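Local coordinates for multifunctional non-homologous end joining DNA repair protein LigD (Mycobacterium tuberculosis, PDB 2IRU) that probably repairs DNA double-strand breaks together with Ku by non-homologous end joining, the part modelled here being its primase-like polymerase domain, at residues 151-162 with 202-213; 17-25 with 56-64. One frame throughout, in Å; residues are numbered along the deposited sequence.

Contact 1. Residues 151-162 with 202-213; sequences QLAEVARAVRDL and VAQRLEQAMPAL
Ala158 is wedged unusually tightly: its CB lies 3.5 Å from Leu206 CD1 and equally 3.5 Å from Met210 CE, both closer than carbons normally pack. Leu206 is a knob in a hole made by Val155, Ala158, Val159 and Leu162. Its two methyls divide the work: CD1 meets Ala158, while CD2 lies against Val159 CG2 at 3.5 Å and also touches Val155 CG1. Leu162 closes the far end of the hole near Val202, but the placing of its own methyls is doubtful. Helices 149-164 and 192-209, whose facing segments run at 122° with axes 10.3 Å apart, lie beside the mixed sheet of the primase-polymerase domain. Val155 also packs on Val227 and Val229 of strand 227-230 and on Leu141, a residue that by similarity binds substrate. Met210, the first residue past the end of helix 192-209, stretches its chain beyond CG, so that CE passes Ala158 and comes within 4.0 Å of Glu154 OE2. The polar link is slight: Gln151, extended with CG opposite the backbone N (chi1 -179°), sends NE2 to Leu213 O at 3.1 Å, a weak bond bent to 131° at the hydrogen; the same NE2 is hydrogen-bonded to Gly225 O.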
loop_
_atom_site.group_PDB
_atom_site.type_symbol
_atom_site.label_atom_id
_atom_site.label_comp_id
_atom_site.label_asym_id
_atom_site.label_seq_id
_atom_site.Cartn_x
_atom_site.Cartn_y
_atom_site.Cartn_z
ATOM N N GLN A 151 10.468 -8.784 18.396
ATOM C CA GLN A 151 11.576 -8.806 17.421
ATOM C C GLN A 151 11.256 -7.955 16.184
ATOM O O GLN A 151 12.091 -7.169 15.746
ATOM C CB GLN A 151 11.988 -10.239 17.014
ATOM C CG GLN A 151 13.173 -10.261 16.004
ATOM C CD GLN A 151 13.554 -11.657 15.473
ATOM O OE1 GLN A 151 13.243 -12.679 16.081
ATOM N NE2 GLN A 151 14.243 -11.687 14.326
ATOM N N LEU A 152 10.057 -8.132 15.627
ATOM C CA LEU A 152 9.619 -7.386 14.445
ATOM C C LEU A 152 9.581 -5.874 14.738
ATOM O O LEU A 152 10.000 -5.047 13.919
ATOM C CB LEU A 152 8.259 -7.910 13.957
ATOM C CG LEU A 152 7.545 -7.247 12.761
ATOM C CD1 LEU A 152 8.334 -7.415 11.488
ATOM C CD2 LEU A 152 6.158 -7.832 12.578
ATOM N N ALA A 153 9.111 -5.535 15.942
ATOM C CA ALA A 153 9.041 -4.148 16.400
ATOM C C ALA A 153 10.421 -3.562 16.577
ATOM O O ALA A 153 10.661 -2.422 16.169
ATOM C CB ALA A 153 8.248 -4.053 17.728
ATOM N N GLU A 154 11.315 -4.329 17.217
ATOM C CA GLU A 154 12.687 -3.893 17.413
ATOM C C GLU A 154 13.339 -3.655 16.063
ATOM O O GLU A 154 14.042 -2.656 15.891
ATOM C CB GLU A 154 13.505 -4.900 18.218
ATOM C CG GLU A 154 14.987 -4.511 18.279
ATOM C CD GLU A 154 15.860 -5.484 19.081
ATOM O OE1 GLU A 154 15.358 -6.528 19.552
ATOM O OE2 GLU A 154 17.064 -5.175 19.226
ATOM N N VAL A 155 13.108 -4.569 15.111
ATOM C CA VAL A 155 13.673 -4.399 13.771
ATOM C C VAL A 155 13.082 -3.130 13.118
ATOM O O VAL A 155 13.825 -2.333 12.550
ATOM C CB VAL A 155 13.527 -5.665 12.878
ATOM C CG1 VAL A 155 13.993 -5.393 11.427
ATOM C CG2 VAL A 155 14.328 -6.847 13.500
ATOM N N ALA A 156 11.769 -2.920 13.229
ATOM C CA ALA A 156 11.187 -1.670 12.689
ATOM C C ALA A 156 11.806 -0.399 13.279
ATOM O O ALA A 156 12.128 0.551 12.527
ATOM C CB ALA A 156 9.657 -1.659 12.836
ATOM N N ARG A 157 11.968 -0.395 14.605
ATOM C CA ARG A 157 12.542 0.755 15.311
ATOM C C ARG A 157 13.985 0.970 14.863
ATOM O O ARG A 157 14.458 2.106 14.772
ATOM C CB ARG A 157 12.408 0.606 16.834
ATOM C CG ARG A 157 10.969 0.755 17.360
ATOM C CD ARG A 157 10.918 0.786 18.892
ATOM N NE ARG A 157 11.606 -0.360 19.476
ATOM C CZ ARG A 157 11.020 -1.503 19.826
ATOM N NH1 ARG A 157 9.711 -1.669 19.665
ATOM N NH2 ARG A 157 11.761 -2.475 20.367
ATOM N N ALA A 158 14.683 -0.129 14.570
ATOM C CA ALA A 158 16.049 -0.050 14.053
ATOM C C ALA A 158 16.134 0.553 12.652
ATOM O O ALA A 158 17.049 1.349 12.358
ATOM C CB ALA A 158 16.716 -1.418 14.119
ATOM N N VAL A 159 15.191 0.186 11.780
ATOM C CA VAL A 159 15.097 0.818 10.477
ATOM C C VAL A 159 14.832 2.314 10.663
ATOM O O VAL A 159 15.521 3.155 10.071
ATOM C CB VAL A 159 13.970 0.187 9.607
ATOM C CG1 VAL A 159 13.877 0.926 8.275
ATOM C CG2 VAL A 159 14.227 -1.306 9.417
ATOM N N ARG A 160 13.834 2.623 11.500
ATOM C CA ARG A 160 13.480 4.001 11.828
ATOM C C ARG A 160 14.714 4.786 12.295
ATOM O O ARG A 160 14.899 5.934 11.908
ATOM C CB ARG A 160 12.420 4.058 12.929
ATOM C CG ARG A 160 11.999 5.477 13.283
ATOM C CD ARG A 160 11.360 5.563 14.654
ATOM N NE ARG A 160 12.243 5.029 15.700
ATOM C CZ ARG A 160 11.840 4.710 16.924
ATOM N NH1 ARG A 160 10.577 4.894 17.282
ATOM N NH2 ARG A 160 12.702 4.206 17.795
ATOM N N ASP A 161 15.538 4.161 13.123
ATOM C CA ASP A 161 16.676 4.866 13.718
ATOM C C ASP A 161 17.751 5.168 12.668
ATOM O O ASP A 161 18.311 6.275 12.644
ATOM C CB ASP A 161 17.215 4.074 14.898
ATOM C CG ASP A 161 16.273 4.106 16.110
ATOM O OD1 ASP A 161 15.295 4.896 16.126
ATOM O OD2 ASP A 161 16.527 3.342 17.069
ATOM N N LEU A 162 18.005 4.207 11.777
ATOM C CA LEU A 162 18.952 4.426 10.669
ATOM C C LEU A 162 18.478 5.557 9.751
ATOM O O LEU A 162 19.255 6.415 9.318
ATOM C CB LEU A 162 19.170 3.144 9.861
ATOM C CG LEU A 162 20.087 1.984 10.254
ATOM C CD1 LEU A 162 19.457 0.985 11.142
ATOM C CD2 LEU A 162 20.559 1.283 8.987
ATOM N N VAL A 202 20.317 0.695 3.454
ATOM C CA VAL A 202 19.716 0.679 4.801
ATOM C C VAL A 202 19.544 -0.773 5.311
ATOM O O VAL A 202 19.978 -1.114 6.436
ATOM C CB VAL A 202 18.362 1.467 4.825
ATOM C CG1 VAL A 202 17.639 1.279 6.157
ATOM C CG2 VAL A 202 18.636 2.936 4.590
ATOM N N ALA A 203 18.923 -1.612 4.482
ATOM C CA ALA A 203 18.693 -3.038 4.817
ATOM C C ALA A 203 19.990 -3.797 5.094
ATOM O O ALA A 203 20.107 -4.516 6.098
ATOM C CB ALA A 203 17.946 -3.716 3.694
ATOM N N GLN A 204 20.972 -3.640 4.207
ATOM C CA GLN A 204 22.269 -4.302 4.403
ATOM C C GLN A 204 22.986 -3.787 5.643
ATOM O O GLN A 204 23.632 -4.564 6.355
ATOM C CB GLN A 204 23.147 -4.165 3.156
ATOM C CG GLN A 204 22.561 -4.955 2.002
ATOM C CD GLN A 204 23.357 -4.827 0.715
ATOM O OE1 GLN A 204 24.086 -3.854 0.510
ATOM N NE2 GLN A 204 23.208 -5.813 -0.164
ATOM N N ARG A 205 22.840 -2.498 5.934
ATOM C CA ARG A 205 23.436 -1.929 7.150
ATOM C C ARG A 205 22.806 -2.518 8.402
ATOM O O ARG A 205 23.518 -2.841 9.384
ATOM C CB ARG A 205 23.336 -0.400 7.155
ATOM C CG ARG A 205 23.947 0.348 8.348
ATOM C CD ARG A 205 23.595 1.867 8.259
ATOM N NE ARG A 205 23.885 2.469 6.945
ATOM C CZ ARG A 205 23.191 3.472 6.387
ATOM N NH1 ARG A 205 22.135 4.011 6.999
ATOM N NH2 ARG A 205 23.541 3.938 5.194
ATOM N N LEU A 206 21.487 -2.683 8.360
ATOM C CA LEU A 206 20.774 -3.297 9.475
ATOM C C LEU A 206 21.182 -4.756 9.644
ATOM O O LEU A 206 21.417 -5.215 10.766
ATOM C CB LEU A 206 19.256 -3.153 9.342
ATOM C CG LEU A 206 18.480 -3.547 10.608
ATOM C CD1 LEU A 206 18.988 -2.837 11.887
ATOM C CD2 LEU A 206 17.003 -3.260 10.389
ATOM N N GLU A 207 21.295 -5.456 8.521
ATOM C CA GLU A 207 21.753 -6.842 8.515
ATOM C C GLU A 207 23.150 -6.995 9.125
ATOM O O GLU A 207 23.409 -7.926 9.904
ATOM C CB GLU A 207 21.721 -7.383 7.089
ATOM C CG GLU A 207 22.293 -8.787 6.903
ATOM C CD GLU A 207 21.953 -9.291 5.500
ATOM O OE1 GLU A 207 22.297 -8.591 4.530
ATOM O OE2 GLU A 207 21.333 -10.359 5.369
ATOM N N GLN A 208 24.039 -6.060 8.804
ATOM C CA GLN A 208 25.378 -6.030 9.405
ATOM C C GLN A 208 25.320 -5.854 10.936
ATOM O O GLN A 208 26.094 -6.484 11.691
ATOM C CB GLN A 208 26.150 -4.888 8.752
ATOM C CG GLN A 208 27.565 -4.721 9.145
ATOM C CD GLN A 208 28.243 -3.645 8.303
ATOM O OE1 GLN A 208 27.678 -3.173 7.305
ATOM N NE2 GLN A 208 29.447 -3.251 8.700
ATOM N N ALA A 209 24.402 -4.985 11.369
ATOM C CA ALA A 209 24.212 -4.636 12.767
ATOM C C ALA A 209 23.572 -5.757 13.595
ATOM O O ALA A 209 23.967 -5.966 14.735
ATOM C CB ALA A 209 23.382 -3.356 12.892
ATOM N N MET A 210 22.595 -6.468 13.031
ATOM C CA MET A 210 21.943 -7.563 13.760
ATOM C C MET A 210 21.781 -8.756 12.845
ATOM O O MET A 210 20.646 -9.122 12.510
ATOM C CB MET A 210 20.538 -7.220 14.254
ATOM C CG MET A 210 20.246 -5.834 14.698
ATOM S SD MET A 210 18.484 -5.435 14.464
ATOM C CE MET A 210 18.461 -4.067 15.592
ATOM N N PRO A 211 22.904 -9.392 12.459
ATOM C CA PRO A 211 22.720 -10.489 11.482
ATOM C C PRO A 211 21.927 -11.711 11.998
ATOM O O PRO A 211 21.394 -12.463 11.180
ATOM C CB PRO A 211 24.157 -10.857 11.108
ATOM C CG PRO A 211 24.953 -10.494 12.382
ATOM C CD PRO A 211 24.326 -9.183 12.787
ATOM N N ALA A 212 21.792 -11.886 13.316
ATOM C CA ALA A 212 20.969 -12.972 13.872
ATOM C C ALA A 212 19.467 -12.711 13.702
ATOM O O ALA A 212 18.652 -13.657 13.730
ATOM C CB ALA A 212 21.272 -13.145 15.350
ATOM N N LEU A 213 19.110 -11.433 13.517
ATOM C CA LEU A 213 17.704 -11.006 13.607
ATOM C C LEU A 213 17.145 -10.467 12.309
ATOM O O LEU A 213 15.917 -10.402 12.120
ATOM C CB LEU A 213 17.569 -9.915 14.675
ATOM C CG LEU A 213 18.192 -10.237 16.033
ATOM C CD1 LEU A 213 18.012 -9.096 17.014
ATOM C CD2 LEU A 213 17.648 -11.560 16.620
#

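Contact 2. Residues 17-25 with 56-64; sequences ADKVLYPAT and RWPNGVDQP
Leu21 O receives the backbone N-H of Val61 at 2.8 Å, the one main-chain hydrogen bond between residues 17-25 and 56-64. It is fairly straight, 153° at the hydrogen, and the donor stands 19° off the carbonyl plane. Gly60, with no side chain, lets its CA come within 3.1 Å of Leu21 O, on a backbone with positive phi (93°). The second bond across joins side chains. Lys19 NZ donates to Asn59 OD1 at 3.0 Å, arriving nearly in line with the C=O; the lysine chain leaves CB extended and then bends at chi3 and chi4, which turns CE and NZ toward Asn59 OD1, while CD passes Pro58 O. Residues 56-64 form the loop between strands 53-56 and 66-68, folded through two successive type I beta turns, in which Gly60 N bonds to Trp57 O and Gln63 N to Gly60 O. On the other segment, strand 20-22 pairs antiparallel with strand 27-28, Leu21 bonding through its backbone to Thr27. Residues 16-19 and 56-58 are both assigned to DNA binding by similarity, so the contact joins two parts of that probable surface. Val61 also makes apolar contacts: CG1 lies over one face of the Tyr22 ring in a CH-pi contact, 4.2 Å from the centroid, while CG2 touches Pro23 CD at 3.8 Å. Tyr22 OH is hydrogen-bonded to the backbone O of Arg247, itself a probable substrate-binding residue. Pro23 CG rests 3.4 Å from Asp62 OD2.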
loop_
_atom_site.group_PDB
_atom_site.type_symbol
_atom_site.label_atom_id
_atom_site.label_comp_id
_atom_site.label_asym_id
_atom_site.label_seq_id
_atom_site.Cartn_x
_atom_site.Cartn_y
_atom_site.Cartn_z
ATOM N N ALA A 17 -25.573 -4.936 -3.766
ATOM C CA ALA A 17 -25.218 -4.447 -2.393
ATOM C C ALA A 17 -25.154 -5.521 -1.303
ATOM O O ALA A 17 -24.333 -5.428 -0.349
ATOM C CB ALA A 17 -26.172 -3.318 -1.951
ATOM N N ASP A 18 -26.048 -6.515 -1.428
ATOM C CA ASP A 18 -26.145 -7.556 -0.434
ATOM C C ASP A 18 -25.122 -8.624 -0.666
ATOM O O ASP A 18 -25.041 -9.547 0.154
ATOM C CB ASP A 18 -27.559 -8.184 -0.399
ATOM C CG ASP A 18 -27.968 -8.818 -1.734
ATOM O OD1 ASP A 18 -27.433 -8.398 -2.801
ATOM O OD2 ASP A 18 -28.882 -9.707 -1.730
ATOM N N LYS A 19 -24.358 -8.555 -1.750
ATOM C CA LYS A 19 -23.403 -9.661 -2.018
ATOM C C LYS A 19 -22.335 -9.784 -0.901
ATOM O O LYS A 19 -21.676 -8.830 -0.571
ATOM C CB LYS A 19 -22.752 -9.526 -3.404
ATOM C CG LYS A 19 -22.009 -10.818 -3.827
ATOM C CD LYS A 19 -21.110 -10.702 -5.120
ATOM C CE LYS A 19 -21.897 -10.699 -6.379
ATOM N NZ LYS A 19 -22.548 -12.009 -6.632
ATOM N N VAL A 20 -22.225 -10.990 -0.306
ATOM C CA VAL A 20 -21.157 -11.193 0.676
ATOM C C VAL A 20 -19.827 -11.433 -0.022
ATOM O O VAL A 20 -19.699 -12.371 -0.855
ATOM C CB VAL A 20 -21.480 -12.358 1.655
ATOM C CG1 VAL A 20 -20.277 -12.664 2.494
ATOM C CG2 VAL A 20 -22.683 -11.984 2.562
ATOM N N LEU A 21 -18.848 -10.595 0.323
ATOM C CA LEU A 21 -17.494 -10.769 -0.231
ATOM C C LEU A 21 -16.503 -11.450 0.735
ATOM O O LEU A 21 -15.463 -11.950 0.299
ATOM C CB LEU A 21 -16.949 -9.441 -0.721
ATOM C CG LEU A 21 -17.748 -8.711 -1.821
ATOM C CD1 LEU A 21 -17.028 -7.426 -2.185
ATOM C CD2 LEU A 21 -17.862 -9.539 -3.054
ATOM N N TYR A 22 -16.842 -11.467 2.027
ATOM C CA TYR A 22 -16.054 -12.187 3.042
ATOM C C TYR A 22 -16.974 -13.175 3.808
ATOM O O TYR A 22 -17.596 -12.791 4.803
ATOM C CB TYR A 22 -15.489 -11.172 4.049
ATOM C CG TYR A 22 -14.437 -10.242 3.484
ATOM C CD1 TYR A 22 -13.079 -10.529 3.647
ATOM C CD2 TYR A 22 -14.816 -9.058 2.800
ATOM C CE1 TYR A 22 -12.077 -9.654 3.153
ATOM C CE2 TYR A 22 -13.842 -8.160 2.320
ATOM C CZ TYR A 22 -12.487 -8.489 2.473
ATOM O OH TYR A 22 -11.555 -7.606 1.988
ATOM N N PRO A 23 -17.069 -14.436 3.342
ATOM C CA PRO A 23 -18.026 -15.368 3.978
ATOM C C PRO A 23 -17.794 -15.576 5.483
ATOM O O PRO A 23 -18.758 -15.835 6.227
ATOM C CB PRO A 23 -17.818 -16.698 3.227
ATOM C CG PRO A 23 -17.267 -16.306 1.859
ATOM C CD PRO A 23 -16.411 -15.014 2.149
ATOM N N ALA A 24 -16.543 -15.461 5.937
ATOM C CA ALA A 24 -16.227 -15.729 7.366
ATOM C C ALA A 24 -16.911 -14.731 8.303
ATOM O O ALA A 24 -17.222 -15.052 9.467
ATOM C CB ALA A 24 -14.741 -15.680 7.588
ATOM N N THR A 25 -17.113 -13.513 7.777
ATOM C CA THR A 25 -17.601 -12.388 8.595
ATOM C C THR A 25 -18.942 -11.818 8.057
ATOM O O THR A 25 -19.589 -11.049 8.787
ATOM C CB THR A 25 -16.539 -11.259 8.629
ATOM O OG1 THR A 25 -16.198 -10.898 7.277
ATOM C CG2 THR A 25 -15.287 -11.683 9.417
ATOM N N ARG A 56 -8.988 -7.988 -7.746
ATOM C CA ARG A 56 -10.422 -8.129 -7.691
ATOM C C ARG A 56 -10.851 -9.513 -7.304
ATOM O O ARG A 56 -10.288 -10.499 -7.794
ATOM C CB ARG A 56 -11.091 -7.780 -9.054
ATOM C CG ARG A 56 -10.869 -6.315 -9.420
ATOM C CD ARG A 56 -11.343 -5.920 -10.826
ATOM N NE ARG A 56 -12.790 -6.122 -10.985
ATOM C CZ ARG A 56 -13.409 -6.126 -12.168
ATOM N NH1 ARG A 56 -12.720 -5.947 -13.308
ATOM N NH2 ARG A 56 -14.732 -6.293 -12.206
ATOM N N TRP A 57 -11.870 -9.575 -6.452
ATOM C CA TRP A 57 -12.548 -10.825 -6.098
ATOM C C TRP A 57 -14.065 -10.707 -6.443
ATOM O O TRP A 57 -14.873 -10.466 -5.545
ATOM C CB TRP A 57 -12.401 -11.080 -4.585
ATOM C CG TRP A 57 -11.045 -11.567 -4.138
ATOM C CD1 TRP A 57 -10.728 -12.874 -3.819
ATOM C CD2 TRP A 57 -9.852 -10.795 -3.888
ATOM N NE1 TRP A 57 -9.409 -12.962 -3.415
ATOM C CE2 TRP A 57 -8.850 -11.708 -3.453
ATOM C CE3 TRP A 57 -9.525 -9.437 -4.010
ATOM C CZ2 TRP A 57 -7.555 -11.301 -3.114
ATOM C CZ3 TRP A 57 -8.238 -9.023 -3.684
ATOM C CH2 TRP A 57 -7.255 -9.961 -3.245
ATOM N N PRO A 58 -14.463 -10.889 -7.733
ATOM C CA PRO A 58 -15.864 -10.656 -8.177
ATOM C C PRO A 58 -16.888 -11.413 -7.326
ATOM O O PRO A 58 -17.977 -10.895 -7.112
ATOM C CB PRO A 58 -15.907 -11.200 -9.630
ATOM C CG PRO A 58 -14.487 -11.048 -10.118
ATOM C CD PRO A 58 -13.599 -11.311 -8.859
ATOM N N ASN A 59 -16.542 -12.594 -6.809
ATOM C CA ASN A 59 -17.512 -13.304 -5.950
ATOM C C ASN A 59 -16.964 -13.543 -4.526
ATOM O O ASN A 59 -17.447 -14.435 -3.790
ATOM C CB ASN A 59 -18.032 -14.600 -6.572
ATOM C CG ASN A 59 -19.186 -14.359 -7.534
ATOM O OD1 ASN A 59 -20.012 -13.441 -7.319
ATOM N ND2 ASN A 59 -19.226 -15.134 -8.616
ATOM N N GLY A 60 -15.993 -12.707 -4.121
ATOM C CA GLY A 60 -15.534 -12.703 -2.721
ATOM C C GLY A 60 -14.338 -13.613 -2.517
ATOM O O GLY A 60 -13.836 -14.272 -3.467
ATOM N N VAL A 61 -13.852 -13.632 -1.285
ATOM C CA VAL A 61 -12.519 -14.183 -1.021
ATOM C C VAL A 61 -12.437 -15.720 -1.052
ATOM O O VAL A 61 -11.344 -16.260 -0.951
ATOM C CB VAL A 61 -11.904 -13.643 0.296
ATOM C CG1 VAL A 61 -11.785 -12.096 0.245
ATOM C CG2 VAL A 61 -12.761 -14.049 1.437
ATOM N N ASP A 62 -13.572 -16.397 -1.178
ATOM C CA ASP A 62 -13.593 -17.855 -1.322
ATOM C C ASP A 62 -13.741 -18.280 -2.799
ATOM O O ASP A 62 -13.847 -19.478 -3.127
ATOM C CB ASP A 62 -14.692 -18.419 -0.426
ATOM C CG ASP A 62 -14.251 -18.513 1.028
ATOM O OD1 ASP A 62 -13.061 -18.219 1.314
ATOM O OD2 ASP A 62 -15.065 -18.941 1.882
ATOM N N GLN A 63 -13.729 -17.270 -3.677
ATOM C CA GLN A 63 -13.804 -17.507 -5.122
ATOM C C GLN A 63 -12.535 -16.925 -5.814
ATOM O O GLN A 63 -11.812 -16.098 -5.227
ATOM C CB GLN A 63 -15.105 -16.902 -5.695
ATOM C CG GLN A 63 -16.342 -17.705 -5.355
ATOM C CD GLN A 63 -16.420 -18.958 -6.196
ATOM O OE1 GLN A 63 -16.281 -20.069 -5.678
ATOM N NE2 GLN A 63 -16.585 -18.788 -7.516
ATOM N N PRO A 64 -12.249 -17.357 -7.067
ATOM C CA PRO A 64 -11.003 -16.912 -7.735
ATOM C C PRO A 64 -10.864 -15.381 -7.855
ATOM O O PRO A 64 -11.865 -14.667 -8.013
ATOM C CB PRO A 64 -11.074 -17.603 -9.115
ATOM C CG PRO A 64 -11.962 -18.825 -8.853
ATOM C CD PRO A 64 -12.999 -18.331 -7.890
#

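Contacts 1 and 2 stand on opposite sides of the chain's centre, with centres about 38 Å apart and nearest atoms about 21 Å apart, and share no secondary-structure element. Contact 1 joins two helices beside the mixed sheet; its buried residues include Val155 and Leu206, it has no fully exposed member, and its chemistry is almost wholly apolar. Contact 2 joins a short N-terminal strand to a loop connecting two strands of the four-stranded sheet, buries less surface (365 against 565 Å²), and combines a backbone and a lysine hydrogen bond with a small apolar patch, with exposed residues at its margin. Probable DNA-binding segments take part in contact 2, whereas contact 1 lies against the sheet carrying a probable substrate site.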